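Local coordinates for protein type I modular polyketide synthase (Streptomyces albus subsp. albus, PDB 6IYT) that probably transfers an ethylmalonyl-type extender unit from coenzyme A to the acyl carrier protein of its salinomycin synthase module, at residues P34-G39 / D141-F146; A136-D141 / G426-V431; A147-E152 / V191-A196; A197-V202 / T433-A438. All coordinates share one frame; numbering follows the deposited sequence.

How the contacts relate
The four contacts form a chain of helix and loop packing on one flank of the acyltransferase fold. Contacts 1 and 2 share Asp-141 and lie closest, with centres about 9 Å apart; Phe-37 and Ser-142 of the first rest on Pro-428 of the second. Helix 144-158 leads from contact 1 to contact 3, where Phe-146 packs on Ser-194 and Leu-195, about 12 Å away between centres. Contact 4 closes the group: it shares helix 181-200 with contact 3 and helix 428-439 with contact 2, and Arg-430 makes a salt bridge to Glu-437. Helix 181-200 also carries Val-193 onto helix 215-223, which follows the probable nucleophile elbow.

Contact 1: residues P34-G39 / D141-F146; sequences PALFSG and DSSPVF
With OG opposite its backbone N (chi1 176°), Ser-143 reaches Leu-36 O, while the first torsion of Val-145 sets CG2 beside its own backbone N, facing Pro-34 and Ala-35. Ser-143 is the N-cap of helix 144-158 and follows directly on helix 137-142, so the N-terminal segment 34-39, which leads into strand 43-49, is fastened across a helix-helix junction. The capping hydroxyl does two jobs. It donates to Leu-36 O at 2.7 Å, lying in the carbonyl plane, and accepts from Phe-146 N in the capping bond, which fixes its rotation. On one side of this bond Val-145 N makes a weak hydrogen bond to Ala-35 O at 3.1 Å; on the other, Ser-38 N donates to Ser-142 O at 3.1 Å with an N-H...O angle of 160°, though from above the carbonyl plane rather than within it. Pro-144 has no hydrogen to offer and lies between these bonds, its ring against Ala-35 O and Ser-38: CB comes to 3.3 Å from Ala-35 O, and CG lies 3.8 Å from Ser-38 CB. Its CB also meets Pro-34 CB in an apolar touch at the outer margin. The Phe-37 ring presents its edge to Ser-142 O, which lies in its plane, whereas Leu-36 CG sits over the centre of one face; beyond, the ring packs on Pro-428 and Leu-432 of helix 428-439. Ser-142 O is used again by a bridging water, which donates to it at 2.7 Å and to Ser-38 O at 2.6 Å.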
loop_
_atom_site.group_PDB
_atom_site.type_symbol
_atom_site.label_atom_id
_atom_site.label_comp_id
_atom_site.label_asym_id
_atom_site.label_seq_id
_atom_site.Cartn_x
_atom_site.Cartn_y
_atom_site.Cartn_z
ATOM N N PRO A 34 15.191 14.359 7.471
ATOM C CA PRO A 34 15.263 14.222 6.019
ATOM C C PRO A 34 14.053 14.878 5.387
ATOM O O PRO A 34 12.958 14.821 5.938
ATOM C CB PRO A 34 15.248 12.695 5.787
ATOM C CG PRO A 34 15.161 12.062 7.157
ATOM C CD PRO A 34 15.548 13.108 8.151
ATOM N N ALA A 35 14.256 15.512 4.257
ATOM C CA ALA A 35 13.157 16.144 3.542
ATOM C C ALA A 35 12.356 15.056 2.861
ATOM O O ALA A 35 12.927 14.072 2.407
ATOM C CB ALA A 35 13.699 17.107 2.499
ATOM N N LEU A 36 11.085 15.343 2.583
ATOM C CA LEU A 36 10.283 14.461 1.753
ATOM C C LEU A 36 10.866 14.325 0.348
ATOM O O LEU A 36 10.979 13.222 -0.161
ATOM C CB LEU A 36 8.807 14.924 1.697
ATOM C CG LEU A 36 7.887 14.109 0.772
ATOM C CD1 LEU A 36 7.874 12.638 1.141
ATOM C CD2 LEU A 36 6.462 14.650 0.802
ATOM N N PHE A 37 11.234 15.460 -0.277
ATOM C CA PHE A 37 11.838 15.452 -1.614
ATOM C C PHE A 37 13.159 16.229 -1.632
ATOM O O PHE A 37 13.296 17.253 -0.944
ATOM C CB PHE A 37 10.876 16.058 -2.629
ATOM C CG PHE A 37 9.570 15.329 -2.732
ATOM C CD1 PHE A 37 9.538 14.011 -3.120
ATOM C CD2 PHE A 37 8.388 15.965 -2.461
ATOM C CE1 PHE A 37 8.339 13.348 -3.280
ATOM C CE2 PHE A 37 7.177 15.294 -2.583
ATOM C CZ PHE A 37 7.161 13.981 -2.979
ATOM N N SER A 38 14.096 15.764 -2.456
ATOM C CA SER A 38 15.322 16.497 -2.730
ATOM C C SER A 38 15.300 17.083 -4.143
ATOM O O SER A 38 14.446 16.754 -4.955
ATOM C CB SER A 38 16.511 15.557 -2.613
ATOM O OG SER A 38 16.317 14.440 -3.475
ATOM N N GLY A 39 16.266 17.947 -4.431
ATOM C CA GLY A 39 16.394 18.543 -5.770
ATOM C C GLY A 39 15.232 19.453 -6.150
ATOM O O GLY A 39 14.759 20.260 -5.338
ATOM N N ASP A 141 15.707 7.813 -5.291
ATOM C CA ASP A 141 16.515 8.892 -5.854
ATOM C C ASP A 141 15.977 10.246 -5.512
ATOM O O ASP A 141 16.718 11.229 -5.523
ATOM C CB ASP A 141 16.598 8.757 -7.365
ATOM C CG ASP A 141 17.430 7.572 -7.792
ATOM O OD1 ASP A 141 18.298 7.150 -7.008
ATOM O OD2 ASP A 141 17.191 7.050 -8.906
ATOM N N SER A 142 14.676 10.321 -5.219
ATOM C CA SER A 142 13.976 11.602 -5.183
ATOM C C SER A 142 13.396 11.960 -3.809
ATOM O O SER A 142 12.963 13.094 -3.605
ATOM C CB SER A 142 12.861 11.617 -6.214
ATOM O OG SER A 142 11.921 10.585 -5.936
ATOM N N SER A 143 13.419 11.006 -2.867
ATOM C CA SER A 143 12.855 11.222 -1.508
ATOM C C SER A 143 13.824 10.776 -0.418
ATOM O O SER A 143 13.886 9.598 -0.086
ATOM C CB SER A 143 11.506 10.451 -1.349
ATOM O OG SER A 143 11.000 10.569 -0.029
ATOM N N PRO A 144 14.416 11.749 0.286
ATOM C CA PRO A 144 15.313 11.398 1.367
ATOM C C PRO A 144 14.613 10.705 2.530
ATOM O O PRO A 144 15.195 9.834 3.140
ATOM C CB PRO A 144 15.896 12.742 1.786
ATOM C CG PRO A 144 15.900 13.561 0.537
ATOM C CD PRO A 144 14.723 13.080 -0.295
ATOM N N VAL A 145 13.327 11.031 2.764
ATOM C CA VAL A 145 12.537 10.374 3.817
ATOM C C VAL A 145 12.385 8.870 3.494
ATOM O O VAL A 145 12.656 7.988 4.342
ATOM C CB VAL A 145 11.119 10.994 3.932
ATOM C CG1 VAL A 145 10.205 10.043 4.677
ATOM C CG2 VAL A 145 11.171 12.342 4.636
ATOM N N PHE A 146 12.038 8.573 2.241
ATOM C CA PHE A 146 11.901 7.185 1.806
ATOM C C PHE A 146 13.245 6.465 1.861
ATOM O O PHE A 146 13.343 5.363 2.374
ATOM C CB PHE A 146 11.304 7.121 0.399
ATOM C CG PHE A 146 11.094 5.714 -0.121
ATOM C CD1 PHE A 146 10.107 4.906 0.400
ATOM C CD2 PHE A 146 11.919 5.200 -1.092
ATOM C CE1 PHE A 146 9.906 3.633 -0.096
ATOM C CE2 PHE A 146 11.707 3.947 -1.611
ATOM C CZ PHE A 146 10.670 3.176 -1.137
HETATM O O HOH W 1 12.620 14.933 -5.561
HETATM O O HOH W 2 18.005 12.708 -2.981
#

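Contact 2: residues A136-D141 / G426-V431; sequences AVELLD and GGPRRV
Glu-138 and Leu-139, on the first turns of helix 137-142, meet the two glycines that precede helix 428-439, with Gly-427 at the N-cap. The contact thus brings a side of short helix 137-142 against the N-terminal end of helix 428-439 in the acyltransferase domain. Its polar part runs through water. One water donates to Glu-138 OE2 at 2.7 Å and accepts from Gly-426 N at 3.0 Å; a second donates to Gly-426 O at 2.7 Å and accepts from Leu-139 N at 3.2 Å. That second bridge matters because Leu-139 N and Gly-426 O, although close, meet at too poor an angle to bond directly. Van der Waals contact comes next. Glu-138, with CG anti to the backbone N (chi1 -174°) and the chain extended beyond it, carries its carboxylate alongside the glycines, OE1 lying 3.6 Å from Gly-427 CA and also touching Pro-428 CD. With no side chain on Gly-427, the acid can lie this near the backbone, and its negative charge would probably be favoured by the dipole of the helix that starts there. Leu-139 CB stands 3.5 Å from Gly-426 O. The apolar part is small and buried: Leu-139 and Val-431 cross at about a right angle, backed by Leu-195 and Val-198 of helix 181-200, and Leu-139 CD1 reaches Val-431 CG2 at 3.8 Å.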
loop_
_atom_site.group_PDB
_atom_site.type_symbol
_atom_site.label_atom_id
_atom_site.label_comp_id
_atom_site.label_asym_id
_atom_site.label_seq_id
_atom_site.Cartn_x
_atom_site.Cartn_y
_atom_site.Cartn_z
ATOM N N ALA A 136 10.432 1.474 -6.751
ATOM C CA ALA A 136 11.207 2.061 -5.628
ATOM C C ALA A 136 12.441 2.851 -6.037
ATOM O O ALA A 136 12.920 3.660 -5.270
ATOM C CB ALA A 136 11.580 1.015 -4.585
ATOM N N VAL A 137 12.980 2.569 -7.219
ATOM C CA VAL A 137 14.217 3.207 -7.655
ATOM C C VAL A 137 14.057 4.729 -7.709
ATOM O O VAL A 137 14.875 5.453 -7.213
ATOM C CB VAL A 137 14.676 2.700 -9.049
ATOM C CG1 VAL A 137 15.943 3.433 -9.475
ATOM C CG2 VAL A 137 14.911 1.211 -9.013
ATOM N N GLU A 138 12.999 5.195 -8.331
ATOM C CA GLU A 138 12.852 6.614 -8.560
ATOM C C GLU A 138 12.550 7.311 -7.251
ATOM O O GLU A 138 13.040 8.400 -7.003
ATOM C CB GLU A 138 11.752 6.901 -9.573
ATOM C CG GLU A 138 11.668 8.367 -9.950
ATOM C CD GLU A 138 10.556 8.654 -10.953
ATOM O OE1 GLU A 138 10.230 9.865 -11.150
ATOM O OE2 GLU A 138 9.940 7.670 -11.458
ATOM N N LEU A 139 11.922 6.590 -6.320
ATOM C CA LEU A 139 11.634 7.178 -5.021
ATOM C C LEU A 139 12.871 7.201 -4.091
ATOM O O LEU A 139 13.129 8.191 -3.434
ATOM C CB LEU A 139 10.450 6.468 -4.359
ATOM C CG LEU A 139 9.773 7.249 -3.258
ATOM C CD1 LEU A 139 9.295 8.600 -3.768
ATOM C CD2 LEU A 139 8.625 6.451 -2.664
ATOM N N LEU A 140 13.741 6.197 -4.211
ATOM C CA LEU A 140 15.006 6.258 -3.553
ATOM C C LEU A 140 15.773 7.497 -3.995
ATOM O O LEU A 140 16.419 8.133 -3.182
ATOM C CB LEU A 140 15.849 5.020 -3.824
ATOM C CG LEU A 140 15.444 3.700 -3.113
ATOM C CD1 LEU A 140 16.297 2.577 -3.654
ATOM C CD2 LEU A 140 15.579 3.761 -1.625
ATOM N N ASP A 141 15.707 7.813 -5.291
ATOM C CA ASP A 141 16.515 8.892 -5.854
ATOM C C ASP A 141 15.977 10.246 -5.512
ATOM O O ASP A 141 16.718 11.229 -5.523
ATOM C CB ASP A 141 16.598 8.757 -7.365
ATOM C CG ASP A 141 17.430 7.572 -7.792
ATOM O OD1 ASP A 141 18.298 7.150 -7.008
ATOM O OD2 ASP A 141 17.191 7.050 -8.906
ATOM N N GLY A 426 6.364 5.969 -9.976
ATOM C CA GLY A 426 7.226 5.689 -8.868
ATOM C C GLY A 426 7.865 6.873 -8.221
ATOM O O GLY A 426 8.746 6.705 -7.377
ATOM N N GLY A 427 7.530 8.092 -8.663
ATOM C CA GLY A 427 8.272 9.251 -8.219
ATOM C C GLY A 427 7.415 10.345 -7.596
ATOM O O GLY A 427 6.308 10.103 -7.119
ATOM N N PRO A 428 7.922 11.568 -7.608
ATOM C CA PRO A 428 7.221 12.567 -6.846
ATOM C C PRO A 428 5.832 12.847 -7.370
ATOM O O PRO A 428 4.919 13.080 -6.575
ATOM C CB PRO A 428 8.118 13.786 -6.978
ATOM C CG PRO A 428 9.463 13.207 -7.083
ATOM C CD PRO A 428 9.314 11.955 -7.876
ATOM N N ARG A 429 5.629 12.796 -8.684
ATOM C CA ARG A 429 4.273 13.016 -9.173
ATOM C C ARG A 429 3.294 11.997 -8.559
ATOM O O ARG A 429 2.210 12.366 -8.094
ATOM C CB ARG A 429 4.177 12.998 -10.681
ATOM C CG ARG A 429 2.710 13.024 -11.142
ATOM C CD ARG A 429 2.575 13.063 -12.642
ATOM N NE ARG A 429 2.878 14.374 -13.155
ATOM C CZ ARG A 429 1.994 15.371 -13.185
ATOM N NH1 ARG A 429 2.331 16.513 -13.719
ATOM N NH2 ARG A 429 0.733 15.179 -12.766
ATOM N N ARG A 430 3.659 10.727 -8.573
ATOM C CA ARG A 430 2.796 9.702 -7.986
ATOM C C ARG A 430 2.520 9.924 -6.499
ATOM O O ARG A 430 1.376 9.814 -6.054
ATOM C CB ARG A 430 3.381 8.293 -8.205
ATOM C CG ARG A 430 2.506 7.185 -7.667
ATOM C CD ARG A 430 1.177 7.117 -8.354
ATOM N NE ARG A 430 0.091 7.729 -7.577
ATOM C CZ ARG A 430 -1.180 7.773 -7.960
ATOM N NH1 ARG A 430 -1.524 7.440 -9.204
ATOM N NH2 ARG A 430 -2.102 8.262 -7.140
ATOM N N VAL A 431 3.544 10.240 -5.729
ATOM C CA VAL A 431 3.358 10.525 -4.295
ATOM C C VAL A 431 2.398 11.699 -4.127
ATOM O O VAL A 431 1.465 11.645 -3.319
ATOM C CB VAL A 431 4.686 10.810 -3.597
ATOM C CG1 VAL A 431 4.467 11.246 -2.159
ATOM C CG2 VAL A 431 5.571 9.554 -3.647
HETATM O O HOH W 3 7.508 7.291 -12.448
HETATM O O HOH W 4 9.878 4.304 -7.187
#

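Contact 3: residues A147-E152 / V191-A196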
loop_
_atom_site.group_PDB
_atom_site.type_symbol
_atom_site.label_atom_id
_atom_site.label_comp_id
_atom_site.label_asym_id
_atom_site.label_seq_id
_atom_site.Cartn_x
_atom_site.Cartn_y
_atom_site.Cartn_z
ATOM N N ALA A 147 14.277 7.092 1.348
ATOM C CA ALA A 147 15.586 6.444 1.284
ATOM C C ALA A 147 16.132 6.141 2.690
ATOM O O ALA A 147 16.789 5.122 2.906
ATOM C CB ALA A 147 16.550 7.323 0.499
ATOM N N ALA A 148 15.948 7.077 3.623
ATOM C CA ALA A 148 16.417 6.881 4.999
ATOM C C ALA A 148 15.752 5.692 5.657
ATOM O O ALA A 148 16.403 4.923 6.373
ATOM C CB ALA A 148 16.172 8.133 5.823
ATOM N N ARG A 149 14.429 5.604 5.524
ATOM C CA ARG A 149 13.704 4.531 6.119
ATOM C C ARG A 149 14.036 3.240 5.437
ATOM O O ARG A 149 14.217 2.212 6.094
ATOM C CB ARG A 149 12.214 4.791 6.076
ATOM C CG ARG A 149 11.406 3.700 6.763
ATOM C CD ARG A 149 11.727 3.612 8.250
ATOM N NE ARG A 149 10.692 2.864 8.957
ATOM C CZ ARG A 149 10.861 2.216 10.096
ATOM N NH1 ARG A 149 9.815 1.656 10.680
ATOM N NH2 ARG A 149 12.035 2.219 10.707
ATOM N N PHE A 150 14.194 3.299 4.118
ATOM C CA PHE A 150 14.565 2.113 3.332
ATOM C C PHE A 150 15.946 1.575 3.778
ATOM O O PHE A 150 16.073 0.415 4.063
ATOM C CB PHE A 150 14.536 2.444 1.817
ATOM C CG PHE A 150 14.846 1.272 0.908
ATOM C CD1 PHE A 150 16.153 0.819 0.744
ATOM C CD2 PHE A 150 13.851 0.708 0.122
ATOM C CE1 PHE A 150 16.427 -0.233 -0.106
ATOM C CE2 PHE A 150 14.141 -0.302 -0.780
ATOM C CZ PHE A 150 15.428 -0.787 -0.864
ATOM N N ALA A 151 16.868 2.485 4.106
ATOM C CA ALA A 151 18.186 2.080 4.602
ATOM C C ALA A 151 18.097 1.377 5.938
ATOM O O ALA A 151 18.761 0.342 6.137
ATOM C CB ALA A 151 19.111 3.284 4.703
ATOM N N GLU A 152 17.266 1.898 6.846
ATOM C CA GLU A 152 17.078 1.273 8.173
ATOM C C GLU A 152 16.539 -0.129 8.018
ATOM O O GLU A 152 16.971 -1.055 8.701
ATOM C CB GLU A 152 16.100 2.081 9.045
ATOM C CG GLU A 152 16.503 3.528 9.292
ATOM C CD GLU A 152 15.508 4.285 10.196
ATOM O OE1 GLU A 152 14.363 3.784 10.398
ATOM O OE2 GLU A 152 15.913 5.329 10.785
ATOM N N VAL A 191 10.001 -2.251 1.067
ATOM C CA VAL A 191 9.320 -1.194 0.338
ATOM C C VAL A 191 8.025 -0.763 1.083
ATOM O O VAL A 191 7.780 0.445 1.269
ATOM C CB VAL A 191 8.995 -1.617 -1.095
ATOM C CG1 VAL A 191 7.998 -0.678 -1.704
ATOM C CG2 VAL A 191 10.251 -1.673 -1.935
ATOM N N MET A 192 7.272 -1.733 1.609
ATOM C CA MET A 192 5.954 -1.415 2.258
ATOM C C MET A 192 6.157 -0.670 3.582
ATOM O O MET A 192 5.478 0.324 3.877
ATOM C CB MET A 192 5.167 -2.692 2.501
ATOM C CG MET A 192 4.458 -3.203 1.279
ATOM S SD MET A 192 3.305 -4.557 1.655
ATOM C CE MET A 192 4.385 -5.784 2.311
ATOM N N VAL A 193 7.134 -1.094 4.341
ATOM C CA VAL A 193 7.425 -0.415 5.569
ATOM C C VAL A 193 7.916 0.997 5.282
ATOM O O VAL A 193 7.577 1.939 6.004
ATOM C CB VAL A 193 8.480 -1.191 6.396
ATOM C CG1 VAL A 193 8.914 -0.362 7.596
ATOM C CG2 VAL A 193 7.931 -2.550 6.845
ATOM N N SER A 194 8.758 1.158 4.258
ATOM C CA SER A 194 9.350 2.469 3.987
ATOM C C SER A 194 8.348 3.442 3.393
ATOM O O SER A 194 8.444 4.659 3.607
ATOM C CB SER A 194 10.544 2.346 3.044
ATOM O OG SER A 194 11.509 1.470 3.584
ATOM N N LEU A 195 7.380 2.921 2.649
ATOM C CA LEU A 195 6.320 3.762 2.104
ATOM C C LEU A 195 5.432 4.332 3.198
ATOM O O LEU A 195 4.992 5.472 3.109
ATOM C CB LEU A 195 5.484 3.021 1.065
ATOM C CG LEU A 195 6.104 2.701 -0.272
ATOM C CD1 LEU A 195 5.141 1.855 -1.087
ATOM C CD2 LEU A 195 6.480 3.938 -1.059
ATOM N N ALA A 196 5.319 3.634 4.316
ATOM C CA ALA A 196 4.524 4.183 5.437
ATOM C C ALA A 196 5.195 5.470 6.012
ATOM O O ALA A 196 4.506 6.434 6.394
ATOM C CB ALA A 196 4.349 3.152 6.502
HETATM O O HOH W 5 7.792 2.837 8.532
#
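Arg-149 is the first residue of segment 147-152, on helix 144-158, to touch segment 191-196 of helix 181-200. Its CG, set anti to the backbone N, rests 3.7 Å from Ser-194 CA; the chain then bends at chi2, 63°, and turns the guanidinium past Val-193, whose CG1 comes within 3.8 Å of Arg-149 NH1. The two side chains cross at a slant, and the methyl group meets the flat group neither squarely on its face nor at its edge. A water in the guanidinium plane completes this corner, accepting from Arg-149 NE at 2.9 Å and donating to Val-193 O at 2.7 Å. One residue on, the backbone of Phe-150 makes the closest approach, with Ser-194 OG only 3.1 Å from Phe-150 CA. That hydroxyl does not bond to Phe-150 N, which it meets at a poor angle; it is satisfied inside its own helix by Thr-190 O. The small serine is consistent with the close approach of these helices of the acyltransferase large subdomain: the segment axes come to 8.4 Å and run in roughly opposing directions but well off antiparallel, 140° between their N-to-C directions. The Phe-150 ring reaches deeper, its edge turned to Val-191 and CE2 lying 4.3 Å from Val-191 CG2, while Val-165 and Val-169 of helix 165-170 and Leu-140 also pack on it. Glu-152, one turn after Arg-149, holds the guanidinium from its own helix: OE1 lies close to the guanidinium plane and accepts from Arg-149 NH2 at 2.8 Å in a salt bridge.

Contact 4: residues A197-V202 / T433-A438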
loop_
_atom_site.group_PDB
_atom_site.type_symbol
_atom_site.label_atom_id
_atom_site.label_comp_id
_atom_site.label_asym_id
_atom_site.label_seq_id
_atom_site.Cartn_x
_atom_site.Cartn_y
_atom_site.Cartn_z
ATOM N N ALA A 197 6.521 5.562 5.906
ATOM C CA ALA A 197 7.224 6.736 6.363
ATOM C C ALA A 197 6.992 7.963 5.480
ATOM O O ALA A 197 7.097 9.075 5.949
ATOM C CB ALA A 197 8.715 6.457 6.488
ATOM N N VAL A 198 6.689 7.755 4.197
ATOM C CA VAL A 198 6.374 8.852 3.303
ATOM C C VAL A 198 5.062 9.508 3.756
ATOM O O VAL A 198 4.966 10.710 3.860
ATOM C CB VAL A 198 6.253 8.363 1.840
ATOM C CG1 VAL A 198 5.686 9.438 0.938
ATOM C CG2 VAL A 198 7.606 7.879 1.339
ATOM N N TRP A 199 4.058 8.695 4.038
ATOM C CA TRP A 199 2.783 9.228 4.590
ATOM C C TRP A 199 3.021 9.902 5.944
ATOM O O TRP A 199 2.444 10.943 6.235
ATOM C CB TRP A 199 1.737 8.102 4.729
ATOM C CG TRP A 199 1.168 7.640 3.390
ATOM C CD1 TRP A 199 1.446 6.477 2.742
ATOM C CD2 TRP A 199 0.155 8.291 2.607
ATOM N NE1 TRP A 199 0.763 6.415 1.579
ATOM C CE2 TRP A 199 -0.060 7.498 1.477
ATOM C CE3 TRP A 199 -0.528 9.498 2.722
ATOM C CZ2 TRP A 199 -0.991 7.842 0.477
ATOM C CZ3 TRP A 199 -1.481 9.829 1.734
ATOM C CH2 TRP A 199 -1.680 9.011 0.634
ATOM N N GLN A 200 3.787 9.261 6.792
ATOM C CA GLN A 200 4.086 9.795 8.096
ATOM C C GLN A 200 4.658 11.220 8.026
ATOM O O GLN A 200 4.321 12.069 8.854
ATOM C CB GLN A 200 5.077 8.876 8.780
ATOM C CG GLN A 200 5.506 9.326 10.156
ATOM C CD GLN A 200 6.448 8.316 10.800
ATOM O OE1 GLN A 200 7.039 7.466 10.114
ATOM N NE2 GLN A 200 6.551 8.365 12.111
ATOM N N SER A 201 5.404 11.518 6.964
ATOM C CA SER A 201 6.072 12.810 6.824
ATOM C C SER A 201 5.103 13.975 6.548
ATOM O O SER A 201 5.446 15.163 6.805
ATOM C CB SER A 201 7.159 12.748 5.714
ATOM O OG SER A 201 6.586 12.956 4.430
ATOM N N VAL A 202 3.880 13.654 6.139
ATOM C CA VAL A 202 2.822 14.675 5.999
ATOM C C VAL A 202 1.724 14.476 7.014
ATOM O O VAL A 202 0.590 14.964 6.852
ATOM C CB VAL A 202 2.263 14.726 4.576
ATOM C CG1 VAL A 202 3.321 15.253 3.631
ATOM C CG2 VAL A 202 1.763 13.358 4.129
ATOM N N THR A 433 0.293 12.929 -6.143
ATOM C CA THR A 433 -1.040 12.538 -6.641
ATOM C C THR A 433 -1.841 11.710 -5.619
ATOM O O THR A 433 -2.977 12.032 -5.317
ATOM C CB THR A 433 -0.959 11.822 -8.003
ATOM O OG1 THR A 433 -0.314 12.682 -8.960
ATOM C CG2 THR A 433 -2.344 11.497 -8.508
ATOM N N SER A 434 -1.178 10.792 -4.938
ATOM C CA SER A 434 -1.815 10.053 -3.884
ATOM C C SER A 434 -2.152 10.935 -2.691
ATOM O O SER A 434 -3.263 10.846 -2.118
ATOM C CB SER A 434 -0.940 8.866 -3.471
ATOM O OG SER A 434 -0.860 7.946 -4.552
ATOM N N PHE A 435 -1.237 11.833 -2.331
ATOM C CA PHE A 435 -1.517 12.806 -1.285
ATOM C C PHE A 435 -2.788 13.637 -1.663
ATOM O O PHE A 435 -3.630 13.906 -0.821
ATOM C CB PHE A 435 -0.363 13.779 -1.101
ATOM C CG PHE A 435 0.858 13.232 -0.408
ATOM C CD1 PHE A 435 0.915 11.946 0.125
ATOM C CD2 PHE A 435 1.966 14.071 -0.241
ATOM C CE1 PHE A 435 2.043 11.529 0.826
ATOM C CE2 PHE A 435 3.108 13.634 0.383
ATOM C CZ PHE A 435 3.153 12.355 0.920
ATOM N N ALA A 436 -2.828 14.120 -2.903
ATOM C CA ALA A 436 -3.961 14.945 -3.379
ATOM C C ALA A 436 -5.270 14.168 -3.396
ATOM O O ALA A 436 -6.321 14.698 -3.032
ATOM C CB ALA A 436 -3.657 15.506 -4.754
ATOM N N GLU A 437 -5.205 12.911 -3.825
ATOM C CA GLU A 437 -6.366 12.048 -3.815
ATOM C C GLU A 437 -6.932 11.845 -2.398
ATOM O O GLU A 437 -8.151 11.833 -2.210
ATOM C CB GLU A 437 -6.032 10.712 -4.480
ATOM C CG GLU A 437 -5.932 10.833 -6.001
ATOM C CD GLU A 437 -5.354 9.588 -6.675
ATOM O OE1 GLU A 437 -4.813 8.694 -5.969
ATOM O OE2 GLU A 437 -5.467 9.508 -7.906
ATOM N N ALA A 438 -6.055 11.727 -1.413
ATOM C CA ALA A 438 -6.485 11.636 -0.003
ATOM C C ALA A 438 -7.033 12.983 0.507
ATOM O O ALA A 438 -8.113 13.051 1.088
ATOM C CB ALA A 438 -5.336 11.182 0.861
#
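With CG anti to the carbonyl carbon (chi1 -74°), Phe-435 of the C-terminal helix 428-439 swings its ring to Trp-199 of helix 181-200 and to Val-202, which lies in the loop beyond. This is interhelical packing in the acyltransferase domain, with the backbones well separated. The tight part centres on the phenyl ring. Val-202 covers one face, CG2 standing 3.9 Å from the Phe-435 centroid in a CH-pi contact, while CG1 meets CE2 of Phe-435 at 3.6 Å. The CD1/CE1 side of the phenyl lies over a face of the indole, offset toward its rim, with Trp-199 CZ3 3.6 Å from Phe-435 CD1; the planes of the six-membered ring and the phenyl are inclined at 58°, so the pair neither stacks nor forms a T. Val-198 closes the tip of the ring, with CG1 at 3.9 Å from Phe-435 CZ. At the indole edge, Ser-434 O lies 3.7 Å from Trp-199 CH2. Looser are Ala-438 CB, 4.2 Å from Trp-199 CZ3, and Ser-434 CB, 4.1 Å from Trp-199 CZ2. On the pyrrole side, a hydrogen bond from NE1 to Thr-420 OG1 holds the indole. Ser-201, partly exposed, turns its hydroxyl back on the preceding turn, OG donating to Val-198 O at 2.8 Å.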